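Local coordinates for protein DnaJ homolog subfamily C member 3 (Mus musculus, PDB 3IEG) that acts as a co-chaperone in the unfolded protein response of the endoplasmic reticulum, binding misfolded proteins, stimulating the HSC70 ATPase and restraining the kinase GCN2, at residues 123-127 with 142-146; 291-296 with 311-316; 6-11 with 25-29; 195-199 with 227-231; 257-261 with 274-278. All coordinates share one frame; numbering follows the deposited sequence.

Contact 1: 123-127 with 142-146; sequences LRSQA and FLDKI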
# COMPACT_ATOMS: atom_id res chain seq x y z
N LEU A 123 -8.32 -24.02 -4.80
CA LEU A 123 -7.22 -23.22 -4.27
C LEU A 123 -7.68 -22.30 -3.13
O LEU A 123 -6.92 -22.02 -2.21
CB LEU A 123 -6.58 -22.38 -5.38
CG LEU A 123 -5.50 -22.97 -6.28
CD1 LEU A 123 -5.19 -22.01 -7.41
CD2 LEU A 123 -4.22 -23.30 -5.50
N ARG A 124 -8.92 -21.84 -3.21
CA ARG A 124 -9.49 -21.00 -2.17
C ARG A 124 -9.58 -21.77 -0.85
O ARG A 124 -9.17 -21.27 0.19
CB ARG A 124 -10.85 -20.48 -2.61
CG ARG A 124 -11.30 -19.31 -1.85
CD ARG A 124 -12.57 -18.75 -2.45
NE ARG A 124 -12.88 -17.46 -1.84
CZ ARG A 124 -13.67 -17.32 -0.79
NH1 ARG A 124 -14.24 -18.38 -0.25
NH2 ARG A 124 -13.88 -16.14 -0.27
N SER A 125 -10.11 -22.99 -0.89
CA SER A 125 -10.15 -23.88 0.28
C SER A 125 -8.77 -24.07 0.90
O SER A 125 -8.60 -23.89 2.10
CB SER A 125 -10.74 -25.24 -0.07
OG SER A 125 -12.12 -25.11 -0.33
N GLN A 126 -7.78 -24.40 0.07
CA GLN A 126 -6.40 -24.56 0.51
C GLN A 126 -5.81 -23.29 1.13
O GLN A 126 -5.04 -23.36 2.09
CB GLN A 126 -5.56 -25.01 -0.66
CG GLN A 126 -5.97 -26.38 -1.22
CD GLN A 126 -5.04 -26.85 -2.32
OE1 GLN A 126 -4.87 -26.18 -3.34
NE2 GLN A 126 -4.42 -28.01 -2.11
N ALA A 127 -6.17 -22.13 0.57
CA ALA A 127 -5.71 -20.85 1.08
C ALA A 127 -6.34 -20.54 2.43
O ALA A 127 -5.63 -20.23 3.38
CB ALA A 127 -6.03 -19.73 0.08
N PHE A 142 -0.84 -20.15 -2.16
CA PHE A 142 -2.14 -20.38 -2.75
C PHE A 142 -2.77 -19.07 -3.20
O PHE A 142 -3.34 -18.99 -4.28
CB PHE A 142 -3.06 -21.11 -1.79
CG PHE A 142 -2.57 -22.47 -1.38
CD1 PHE A 142 -2.35 -22.77 -0.04
CD2 PHE A 142 -2.35 -23.47 -2.33
CE1 PHE A 142 -1.91 -24.04 0.35
CE2 PHE A 142 -1.91 -24.74 -1.94
CZ PHE A 142 -1.69 -25.02 -0.61
N LEU A 143 -2.65 -18.03 -2.38
CA LEU A 143 -3.25 -16.75 -2.72
C LEU A 143 -2.57 -16.14 -3.93
O LEU A 143 -3.22 -15.54 -4.77
CB LEU A 143 -3.26 -15.79 -1.53
CG LEU A 143 -4.17 -16.16 -0.36
CD1 LEU A 143 -3.67 -15.49 0.91
CD2 LEU A 143 -5.63 -15.82 -0.60
N ASP A 144 -1.26 -16.32 -4.03
CA ASP A 144 -0.52 -15.87 -5.21
C ASP A 144 -1.16 -16.41 -6.48
O ASP A 144 -1.44 -15.66 -7.40
CB ASP A 144 0.95 -16.30 -5.14
CG ASP A 144 1.78 -15.41 -4.23
OD1 ASP A 144 1.40 -14.24 -3.97
OD2 ASP A 144 2.84 -15.89 -3.78
N LYS A 145 -1.39 -17.73 -6.50
CA LYS A 145 -2.04 -18.39 -7.63
C LYS A 145 -3.45 -17.86 -7.88
O LYS A 145 -3.77 -17.48 -9.00
CB LYS A 145 -2.07 -19.92 -7.44
CG LYS A 145 -1.20 -20.72 -8.43
CD LYS A 145 0.18 -21.06 -7.84
CE LYS A 145 0.20 -22.46 -7.20
NZ LYS A 145 1.55 -22.81 -6.66
N ILE A 146 -4.28 -17.83 -6.85
CA ILE A 146 -5.63 -17.33 -7.01
C ILE A 146 -5.62 -15.91 -7.58
O ILE A 146 -6.29 -15.64 -8.58
CB ILE A 146 -6.45 -17.41 -5.71
CG1 ILE A 146 -6.44 -18.83 -5.17
CG2 ILE A 146 -7.89 -17.00 -5.95
CD1 ILE A 146 -6.71 -18.94 -3.69
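Gln126 CB sits above the middle of one face of the Phe142 ring, 3.7 Å from the ring centroid and 3° off the normal, a CH-pi contact. The Gln126 chain is extended beyond CG (chi2 -176°), which carries the amide past the rim of the ring, beside CE2. The amide is tilted by 34° to the plane of the Phe142 ring. Gln126 OE1 comes 3.6 Å from Phe142 CE2. No hydrogen bond links the two segments.

The two segments belong to TPR 4 and run antiparallel, as the paired helices of a tetratricopeptide repeat do. Helix 104-132 supplies one and helix 136-149 the other. Ala127 stands where the TPR signature has a small residue. Ala127 CA and Phe142 CA lie 5.3 Å apart, the closest approach of the two backbones by CA atoms.

The remaining contacts are aliphatic. The methyl CB of Ala127 meets Phe142 CB at 3.8 Å, and Leu143 CD2 and Ile146 CD1 also touch it. Leu123 spreads over three neighbours. Leu123 CD2 reaches the ring at Phe142 CD2, 3.7 Å away. Leu123 CB lies 3.6 Å from Ile146 CG1, the two side chains running alongside but oppositely directed. Leu123 CD1 rests 3.8 Å from Lys145 CB, and the lysine chain then bends away from 123-127. Leu143 and Ile146 are buried, and they also touch Leu156 of helix 154-166.

Contact 2: 291-296 with 311-316; sequences AIRICS and DRAEAY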
# COMPACT_ATOMS: atom_id res chain seq x y z
N ALA A 291 27.52 13.22 24.85
CA ALA A 291 27.48 12.83 23.46
C ALA A 291 28.01 11.41 23.25
O ALA A 291 27.33 10.60 22.62
CB ALA A 291 28.25 13.82 22.60
N ILE A 292 29.19 11.11 23.79
CA ILE A 292 29.77 9.78 23.57
C ILE A 292 28.97 8.68 24.27
O ILE A 292 28.90 7.57 23.76
CB ILE A 292 31.30 9.64 23.86
CG1 ILE A 292 31.56 9.17 25.29
CG2 ILE A 292 32.07 10.93 23.53
CD1 ILE A 292 32.48 7.96 25.38
N ARG A 293 28.36 8.99 25.42
CA ARG A 293 27.60 7.98 26.16
C ARG A 293 26.41 7.48 25.35
O ARG A 293 26.24 6.27 25.17
CB ARG A 293 27.14 8.46 27.55
CG ARG A 293 28.27 8.89 28.48
CD ARG A 293 27.88 8.88 29.98
NE ARG A 293 28.75 9.76 30.77
CZ ARG A 293 28.96 9.66 32.09
NH1 ARG A 293 28.38 8.70 32.80
NH2 ARG A 293 29.77 10.53 32.70
N ILE A 294 25.61 8.40 24.84
CA ILE A 294 24.37 8.00 24.17
C ILE A 294 24.54 7.70 22.69
O ILE A 294 23.79 6.90 22.15
CB ILE A 294 23.17 8.95 24.45
CG1 ILE A 294 22.97 9.98 23.34
CG2 ILE A 294 23.29 9.59 25.85
CD1 ILE A 294 23.92 11.15 23.40
N CYS A 295 25.52 8.31 22.03
CA CYS A 295 25.82 7.91 20.66
C CYS A 295 26.31 6.46 20.66
O CYS A 295 26.03 5.71 19.72
CB CYS A 295 26.83 8.84 19.98
SG CYS A 295 26.30 10.57 19.80
N SER A 296 27.01 6.07 21.73
CA SER A 296 27.40 4.67 21.92
C SER A 296 26.20 3.76 22.09
O SER A 296 26.15 2.68 21.50
CB SER A 296 28.32 4.52 23.12
OG SER A 296 29.55 5.17 22.88
N ASP A 311 28.65 11.92 14.60
CA ASP A 311 28.41 12.76 15.76
C ASP A 311 29.27 12.35 16.95
O ASP A 311 29.79 13.22 17.67
CB ASP A 311 26.91 12.82 16.11
CG ASP A 311 26.11 13.63 15.10
OD1 ASP A 311 26.71 14.46 14.41
OD2 ASP A 311 24.89 13.43 14.99
N ARG A 312 29.45 11.04 17.14
CA ARG A 312 30.40 10.56 18.16
C ARG A 312 31.82 10.99 17.80
O ARG A 312 32.56 11.46 18.67
CB ARG A 312 30.33 9.05 18.37
CG ARG A 312 31.10 8.62 19.61
CD ARG A 312 30.81 7.21 20.05
NE ARG A 312 31.41 6.25 19.14
CZ ARG A 312 31.37 4.93 19.28
NH1 ARG A 312 30.74 4.38 20.32
NH2 ARG A 312 31.96 4.17 18.38
N ALA A 313 32.20 10.83 16.53
CA ALA A 313 33.47 11.34 16.05
C ALA A 313 33.63 12.80 16.46
O ALA A 313 34.55 13.14 17.21
CB ALA A 313 33.58 11.18 14.54
N GLU A 314 32.73 13.67 16.00
CA GLU A 314 32.82 15.08 16.36
C GLU A 314 33.01 15.30 17.87
O GLU A 314 33.72 16.22 18.27
CB GLU A 314 31.61 15.86 15.83
CG GLU A 314 31.83 16.48 14.44
CD GLU A 314 30.63 17.32 13.96
OE1 GLU A 314 30.10 18.14 14.75
OE2 GLU A 314 30.21 17.15 12.78
N ALA A 315 32.40 14.45 18.69
CA ALA A 315 32.53 14.57 20.14
C ALA A 315 33.91 14.12 20.64
O ALA A 315 34.42 14.68 21.61
CB ALA A 315 31.44 13.80 20.84
N TYR A 316 34.50 13.13 19.98
CA TYR A 316 35.85 12.65 20.33
C TYR A 316 36.93 13.72 20.14
O TYR A 316 37.88 13.78 20.91
CB TYR A 316 36.23 11.40 19.54
CG TYR A 316 35.68 10.12 20.11
CD1 TYR A 316 35.25 9.09 19.27
CD2 TYR A 316 35.59 9.93 21.49
CE1 TYR A 316 34.75 7.91 19.78
CE2 TYR A 316 35.08 8.74 22.01
CZ TYR A 316 34.66 7.75 21.15
OH TYR A 316 34.16 6.58 21.66
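Arg312 reaches across to Ser296, and this pair carries the hydrogen bond of the contact. Arg312 NH1 donates to Ser296 OG at 2.9 Å, with an N-H...O angle of 148°. The oxygen lies in the guanidinium plane, at its edge. The bend at chi3 (73°) turns the end of an otherwise extended arginine back toward the serine. Ser296 OG in turn donates to Ile292 O at 2.6 Å, one helical turn earlier. That carbonyl also accepts the backbone N-H of Ser296.

The apolar contacts lie beside this chain of bonds. Ala291 CB and Ala315 CB meet at 3.6 Å. Ile292 CG2 lies 4.0 Å from Ala315 CB and also touches Tyr316 CE2. Cys295 CB packs on Arg312 CB at 3.9 Å.

The helices are antiparallel neighbours from consecutive repeats, 291-296 in TPR 8 and 311-316 in TPR 9. A disulfide ties Cys295 to Cys279 of helix 268-284, and Asp311 OD2 is hydrogen-bonded to His280 of that helix.

The two alanine methyls meet directly, while the polar groups form a short chain of hydrogen bonds from Arg312 through Ser296 to Ile292 O. Arg312 NE makes a salt bridge with Asp328, so the guanidinium has two partners. Its charge is probably balanced by the Asp328 carboxylate, with the serine probably serving to fix its orientation.

Contact 3: 6-11 with 25-29; sequences HLELGK and QFHAA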
# COMPACT_ATOMS: atom_id res chain seq x y z
N HIS A 6 -31.06 5.13 -33.07
CA HIS A 6 -29.96 5.23 -32.12
C HIS A 6 -29.16 3.93 -32.07
O HIS A 6 -27.93 3.94 -32.02
CB HIS A 6 -30.45 5.60 -30.72
CG HIS A 6 -30.79 7.05 -30.56
ND1 HIS A 6 -29.88 8.06 -30.79
CD2 HIS A 6 -31.93 7.67 -30.17
CE1 HIS A 6 -30.44 9.23 -30.55
NE2 HIS A 6 -31.69 9.02 -30.18
N LEU A 7 -29.87 2.80 -32.09
CA LEU A 7 -29.24 1.50 -32.03
C LEU A 7 -28.33 1.28 -33.22
O LEU A 7 -27.18 0.87 -33.07
CB LEU A 7 -30.28 0.39 -31.94
CG LEU A 7 -30.89 0.18 -30.56
CD1 LEU A 7 -32.11 -0.74 -30.64
CD2 LEU A 7 -29.85 -0.37 -29.57
N GLU A 8 -28.86 1.57 -34.41
CA GLU A 8 -28.16 1.37 -35.67
C GLU A 8 -26.88 2.22 -35.75
O GLU A 8 -25.80 1.70 -36.08
CB GLU A 8 -29.12 1.66 -36.84
CG GLU A 8 -28.52 1.56 -38.25
CD GLU A 8 -27.71 0.28 -38.49
OE1 GLU A 8 -28.01 -0.78 -37.88
OE2 GLU A 8 -26.77 0.36 -39.32
N LEU A 9 -27.01 3.51 -35.43
CA LEU A 9 -25.87 4.43 -35.39
C LEU A 9 -24.76 3.94 -34.45
O LEU A 9 -23.59 3.87 -34.84
CB LEU A 9 -26.34 5.83 -34.98
CG LEU A 9 -26.01 7.05 -35.86
CD1 LEU A 9 -24.49 7.35 -35.98
CD2 LEU A 9 -26.65 6.92 -37.26
N GLY A 10 -25.14 3.59 -33.22
CA GLY A 10 -24.22 3.06 -32.23
C GLY A 10 -23.41 1.87 -32.72
O GLY A 10 -22.21 1.79 -32.46
N LYS A 11 -24.07 0.95 -33.43
CA LYS A 11 -23.42 -0.22 -34.02
C LYS A 11 -22.33 0.21 -35.01
O LYS A 11 -21.21 -0.31 -34.96
CB LYS A 11 -24.46 -1.13 -34.67
CG LYS A 11 -23.92 -2.17 -35.66
CD LYS A 11 -24.69 -3.50 -35.54
CE LYS A 11 -24.62 -4.35 -36.82
NZ LYS A 11 -25.52 -3.83 -37.90
N GLN A 25 -25.14 6.98 -28.05
CA GLN A 25 -26.28 6.46 -28.80
C GLN A 25 -27.04 5.37 -28.03
O GLN A 25 -28.28 5.36 -28.01
CB GLN A 25 -25.82 5.88 -30.13
CG GLN A 25 -25.32 6.91 -31.14
CD GLN A 25 -26.36 7.95 -31.50
OE1 GLN A 25 -26.09 9.16 -31.47
NE2 GLN A 25 -27.56 7.50 -31.83
N PHE A 26 -26.29 4.47 -27.41
CA PHE A 26 -26.89 3.39 -26.65
C PHE A 26 -27.55 3.90 -25.36
O PHE A 26 -28.56 3.33 -24.93
CB PHE A 26 -25.87 2.27 -26.37
CG PHE A 26 -25.38 1.56 -27.61
CD1 PHE A 26 -24.08 1.06 -27.66
CD2 PHE A 26 -26.21 1.38 -28.72
CE1 PHE A 26 -23.62 0.39 -28.81
CE2 PHE A 26 -25.76 0.71 -29.86
CZ PHE A 26 -24.46 0.21 -29.91
N HIS A 27 -26.99 4.96 -24.76
CA HIS A 27 -27.63 5.66 -23.65
C HIS A 27 -29.00 6.21 -24.07
O HIS A 27 -30.00 6.00 -23.41
CB HIS A 27 -26.75 6.82 -23.16
CG HIS A 27 -25.91 6.49 -21.96
ND1 HIS A 27 -24.55 6.72 -21.92
CD2 HIS A 27 -26.24 5.97 -20.76
CE1 HIS A 27 -24.08 6.34 -20.75
NE2 HIS A 27 -25.08 5.88 -20.03
N ALA A 28 -29.00 6.92 -25.20
CA ALA A 28 -30.20 7.51 -25.78
C ALA A 28 -31.24 6.45 -26.05
O ALA A 28 -32.42 6.66 -25.79
CB ALA A 28 -29.85 8.25 -27.07
N ALA A 29 -30.80 5.31 -26.58
CA ALA A 29 -31.69 4.20 -26.87
C ALA A 29 -32.31 3.65 -25.58
O ALA A 29 -33.52 3.44 -25.51
CB ALA A 29 -30.94 3.10 -27.61
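His6 reaches over to Gln25 and Ala28. His6 CB lies 3.5 Å from Gln25 O and 4.0 Å from Ala29 CB. CG follows near Gln25 NE2. At His6 ND1 the ring turns its edge to the amide, with Gln25 NE2 2.6 Å away near the ring plane. CE1, NE2 and CD2 complete a ring whose one face lies on the Ala28 methyl. Ala28 CB stands 3.5 Å from the centroid of the His6 ring and 4° off its normal, a CH-pi contact. Gln25 bends at chi2 (-59°), which brings the amide nitrogen up to the ND1 edge of the ring, across the direction of the histidine. With an alanine here, the Ala28 methyl would probably lose its aromatic cover and the Gln25 amide would be likely to turn more freely.

Further along, the helices pack closely. Gly10 has no side chain, and Phe26 packs against its backbone, with Phe26 CZ 3.4 Å from Gly10 C. Leu7 O meets the ring at its edge, and Leu7 CD2 lies 4.1 Å from Ala29 CB. Gly10, Phe26 and Ala29 match the glycine, aromatic and alanine positions of the TPR signature.

Both segments belong to TPR 1, one of the first two repeats, which hold the hydrophobic groove for misfolded proteins. Helices 2-15 and 19-32 pair antiparallel, and helix 37-50 packs against them, with Ile38 on Leu7 and with Arg42 and Val46 on Phe26.

Contact 4: 195-199 with 227-231; sequences STLYY and HYKQV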
# COMPACT_ATOMS: atom_id res chain seq x y z
N SER A 195 -2.36 2.74 8.11
CA SER A 195 -1.92 3.85 8.96
C SER A 195 -1.22 3.31 10.19
O SER A 195 -0.18 3.83 10.62
CB SER A 195 -3.10 4.72 9.38
OG SER A 195 -2.75 5.56 10.46
N THR A 196 -1.82 2.27 10.75
CA THR A 196 -1.26 1.50 11.85
C THR A 196 0.10 0.90 11.48
O THR A 196 1.03 0.93 12.28
CB THR A 196 -2.30 0.43 12.29
OG1 THR A 196 -3.09 0.98 13.35
CG2 THR A 196 -1.66 -0.88 12.76
N LEU A 197 0.21 0.35 10.28
CA LEU A 197 1.43 -0.35 9.91
C LEU A 197 2.57 0.64 9.72
O LEU A 197 3.71 0.39 10.14
CB LEU A 197 1.20 -1.22 8.66
CG LEU A 197 0.32 -2.46 8.80
CD1 LEU A 197 0.01 -3.05 7.43
CD2 LEU A 197 0.96 -3.51 9.70
N TYR A 198 2.25 1.78 9.12
CA TYR A 198 3.21 2.87 9.03
C TYR A 198 3.66 3.29 10.43
O TYR A 198 4.86 3.52 10.66
CB TYR A 198 2.59 4.07 8.32
CG TYR A 198 2.60 4.03 6.82
CD1 TYR A 198 1.48 4.42 6.09
CD2 TYR A 198 3.74 3.63 6.10
CE1 TYR A 198 1.48 4.41 4.71
CE2 TYR A 198 3.75 3.61 4.70
CZ TYR A 198 2.61 4.00 4.02
OH TYR A 198 2.59 4.01 2.65
N TYR A 199 2.71 3.39 11.36
CA TYR A 199 3.01 3.80 12.72
C TYR A 199 4.05 2.88 13.32
O TYR A 199 5.12 3.34 13.70
CB TYR A 199 1.75 3.83 13.59
CG TYR A 199 1.93 4.49 14.95
CD1 TYR A 199 1.82 5.88 15.09
CD2 TYR A 199 2.17 3.73 16.08
CE1 TYR A 199 1.96 6.49 16.34
CE2 TYR A 199 2.32 4.32 17.33
CZ TYR A 199 2.21 5.70 17.46
OH TYR A 199 2.36 6.29 18.69
N HIS A 227 -6.58 6.99 17.09
CA HIS A 227 -5.24 6.86 16.57
C HIS A 227 -4.76 8.19 15.98
O HIS A 227 -3.59 8.53 16.12
CB HIS A 227 -5.15 5.71 15.56
CG HIS A 227 -3.83 5.63 14.87
ND1 HIS A 227 -2.65 5.42 15.55
CD2 HIS A 227 -3.49 5.79 13.57
CE1 HIS A 227 -1.64 5.44 14.69
NE2 HIS A 227 -2.13 5.65 13.48
N TYR A 228 -5.65 8.92 15.32
CA TYR A 228 -5.38 10.29 14.81
C TYR A 228 -4.82 11.19 15.91
O TYR A 228 -3.81 11.87 15.71
CB TYR A 228 -6.67 10.91 14.25
CG TYR A 228 -6.60 12.37 13.83
CD1 TYR A 228 -5.76 12.77 12.80
CD2 TYR A 228 -7.41 13.33 14.44
CE1 TYR A 228 -5.71 14.10 12.40
CE2 TYR A 228 -7.36 14.66 14.04
CZ TYR A 228 -6.51 15.04 13.02
OH TYR A 228 -6.44 16.34 12.61
N LYS A 229 -5.45 11.16 17.08
CA LYS A 229 -5.02 12.00 18.19
C LYS A 229 -3.61 11.64 18.63
O LYS A 229 -2.83 12.54 18.98
CB LYS A 229 -6.01 11.91 19.35
CG LYS A 229 -7.42 12.35 18.97
CD LYS A 229 -8.27 12.72 20.17
CE LYS A 229 -8.72 11.52 20.99
NZ LYS A 229 -9.79 11.92 21.96
N GLN A 230 -3.29 10.35 18.60
CA GLN A 230 -1.97 9.86 18.97
C GLN A 230 -0.89 10.26 17.95
O GLN A 230 0.11 10.84 18.34
CB GLN A 230 -1.99 8.34 19.18
CG GLN A 230 -0.62 7.71 19.39
CD GLN A 230 -0.01 8.00 20.76
OE1 GLN A 230 -0.60 8.72 21.57
NE2 GLN A 230 1.17 7.45 21.01
N VAL A 231 -1.10 9.95 16.67
CA VAL A 231 -0.11 10.33 15.66
C VAL A 231 0.01 11.83 15.53
O VAL A 231 1.11 12.32 15.38
CB VAL A 231 -0.35 9.75 14.21
CG1 VAL A 231 0.70 8.72 13.85
CG2 VAL A 231 -1.77 9.24 14.01
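Tyr199 CA and Val231 CA come within 7.8 Å of each other, on helices that run nearly side by side in the same direction. The segment axes are inclined at 30° and come no nearer than 11.8 Å, so long side chains bridge the gap.

Tyr199 is the centre of the contact. Its CG is anti to the backbone N (chi1 -169°), which sends the ring toward helix 222-246. His227 turns an edge to the face of the Tyr199 ring in an offset edge-to-face pair, with centroids 5.2 Å apart and planes at 80°. The nearest atom is His227 CE1, 3.5 Å from Tyr199 CD1. Val231 CG1 comes in at the ring edge, though the placement of this valine is less certain.

At the end of the ring, Gln230 NE2 donates to Tyr199 OH at 2.9 Å. The bond is fairly straight, and the oxygen lies near the amide plane. Tyr199 OH is also hydrogen-bonded to Glu264, and Gln230 NE2 to Thr263 O. A phenylalanine in place of Tyr199 would probably keep the ring packing but leave Gln230 and Glu264 without their shared hydroxyl partner.

The parallel course is that of helices one apart in a TPR superhelix. Helix 204-217 comes between them in the chain and packs against both through Ser207. The aromatic pair thus has its polar ends satisfied, Tyr199 OH by Gln230 and Glu264, His227 NE2 by Ser207. Glu264 would tend to polarise the tyrosine hydroxyl, and its two bonds are likely to fix the ring's place.

Contact 5: 257-261 with 274-278; sequences YESVM and SKERI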
# COMPACT_ATOMS: atom_id res chain seq x y z
N TYR A 257 12.61 15.65 22.16
CA TYR A 257 12.69 14.22 21.88
C TYR A 257 12.46 13.35 23.12
O TYR A 257 12.01 12.21 23.03
CB TYR A 257 13.99 13.86 21.17
CG TYR A 257 13.87 13.94 19.67
CD1 TYR A 257 14.57 14.91 18.93
CD2 TYR A 257 13.02 13.08 18.97
CE1 TYR A 257 14.43 14.99 17.54
CE2 TYR A 257 12.88 13.15 17.59
CZ TYR A 257 13.59 14.11 16.88
OH TYR A 257 13.44 14.16 15.52
N GLU A 258 12.74 13.92 24.29
CA GLU A 258 12.48 13.24 25.55
C GLU A 258 10.99 12.95 25.64
O GLU A 258 10.59 11.84 25.96
CB GLU A 258 12.93 14.10 26.73
CG GLU A 258 13.69 13.34 27.81
CD GLU A 258 15.18 13.19 27.49
OE1 GLU A 258 16.02 13.90 28.12
OE2 GLU A 258 15.52 12.37 26.61
N SER A 259 10.17 13.94 25.32
CA SER A 259 8.74 13.76 25.40
C SER A 259 8.20 12.91 24.23
O SER A 259 7.18 12.24 24.38
CB SER A 259 8.02 15.09 25.51
OG SER A 259 8.34 15.90 24.40
N VAL A 260 8.90 12.91 23.10
CA VAL A 260 8.58 12.01 22.00
C VAL A 260 8.63 10.54 22.44
O VAL A 260 7.72 9.78 22.13
CB VAL A 260 9.48 12.26 20.75
CG1 VAL A 260 9.35 11.14 19.72
CG2 VAL A 260 9.13 13.59 20.13
N MSE A 261 9.66 10.16 23.19
CA MSE A 261 9.74 8.81 23.77
C MSE A 261 8.74 8.57 24.89
O MSE A 261 8.31 7.44 25.10
CB MSE A 261 11.14 8.54 24.29
CG MSE A 261 12.15 8.36 23.19
SE MSE A 261 13.97 8.48 23.86
CE MSE A 261 13.92 7.08 25.25
N SER A 274 14.77 8.68 18.20
CA SER A 274 14.88 9.81 19.12
C SER A 274 16.25 9.89 19.78
O SER A 274 16.83 10.97 19.87
CB SER A 274 13.78 9.77 20.19
OG SER A 274 12.52 10.02 19.60
N LYS A 275 16.76 8.74 20.21
CA LYS A 275 18.09 8.68 20.79
C LYS A 275 19.14 9.14 19.80
O LYS A 275 20.03 9.92 20.15
CB LYS A 275 18.42 7.28 21.30
CG LYS A 275 18.01 7.02 22.76
CD LYS A 275 18.51 5.65 23.22
CE LYS A 275 17.93 5.26 24.58
NZ LYS A 275 18.60 4.02 25.10
N GLU A 276 19.02 8.71 18.54
CA GLU A 276 19.94 9.15 17.50
C GLU A 276 19.99 10.68 17.38
O GLU A 276 21.06 11.28 17.34
CB GLU A 276 19.58 8.52 16.15
CG GLU A 276 20.61 8.85 15.07
CD GLU A 276 20.09 8.69 13.66
OE1 GLU A 276 19.62 7.58 13.33
OE2 GLU A 276 20.20 9.65 12.86
N ARG A 277 18.82 11.32 17.34
CA ARG A 277 18.74 12.77 17.25
C ARG A 277 19.24 13.45 18.54
O ARG A 277 19.85 14.52 18.48
CB ARG A 277 17.31 13.24 16.88
CG ARG A 277 16.78 12.77 15.52
CD ARG A 277 17.73 13.10 14.37
NE ARG A 277 17.58 14.46 13.86
CZ ARG A 277 18.56 15.16 13.28
NH1 ARG A 277 19.77 14.65 13.15
NH2 ARG A 277 18.33 16.39 12.84
N ILE A 278 19.03 12.81 19.69
CA ILE A 278 19.56 13.34 20.94
C ILE A 278 21.08 13.26 20.91
O ILE A 278 21.77 14.21 21.30
CB ILE A 278 18.93 12.65 22.18
CG1 ILE A 278 17.50 13.18 22.40
CG2 ILE A 278 19.80 12.89 23.43
CD1 ILE A 278 16.64 12.35 23.35
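Ser274 begins the second segment, set among three side chains of the first. Ser274 CB lies 3.7 Å from Met261 CG. Ser274 OG meets Tyr257 CD2 at 3.2 Å and also lies near Val260 CG1. The hydroxyl itself is hydrogen-bonded to Tyr270 O, one turn earlier. Met261 is a selenomethionine in this crystal, and its SE lies near Ser274 CB. Lys275 CG only brushes Met261 SE, 4.4 Å away, while Lys275 NZ makes a salt bridge with Glu297.

Arg277 comes next over the tyrosine. Arg277 CB sits over one face of the Tyr257 ring, 3.4 Å from Tyr257 CE1, and Arg277 CG lies 3.6 Å from Tyr257 OH. The Arg277 chain then bends twice, and its guanidinium stands nearly upright to the Tyr257 ring, at 82°. Glu242 binds both partners, by a salt bridge to Arg277 NE and a hydrogen bond to Tyr257 OH. Ile278 closes the row. Ile278 CD1 meets Tyr257 CB at 3.7 Å and lies 3.4 Å from Glu258 OE2.

The segments join consecutive repeats, 257-261 in TPR 7 and 274-278 in TPR 8, and their helices run antiparallel. Helix 222-246 packs on one flank, where Ile238 and Ala241 touch Tyr257 and Leu237 touches Val260. Helix 288-301 packs on Lys275 and Glu276 through Val298.

This chain is the TPR portion of a longer protein, whose J domain lies elsewhere. Contacts 1 and 3 each pair two helices of one repeat. Contacts 2 and 5 join consecutive repeats, touch through Ile294 CD1 and Ile278 O, and share TPR 8. Contact 4, nearest the chain centre, joins roughly parallel helices not successive in the chain. About half the touching residues are buried in contacts 2 to 5, fewer in contact 1. Contacts 1, 3 and 5 each include one exposed residue, contacts 2 and 4 none. Contacts 1 and 3 have a CH-pi contact over a ring. Contacts 2 and 4 add a hydrogen bond between segments, whereas polar ends in contact 5 find outside partners.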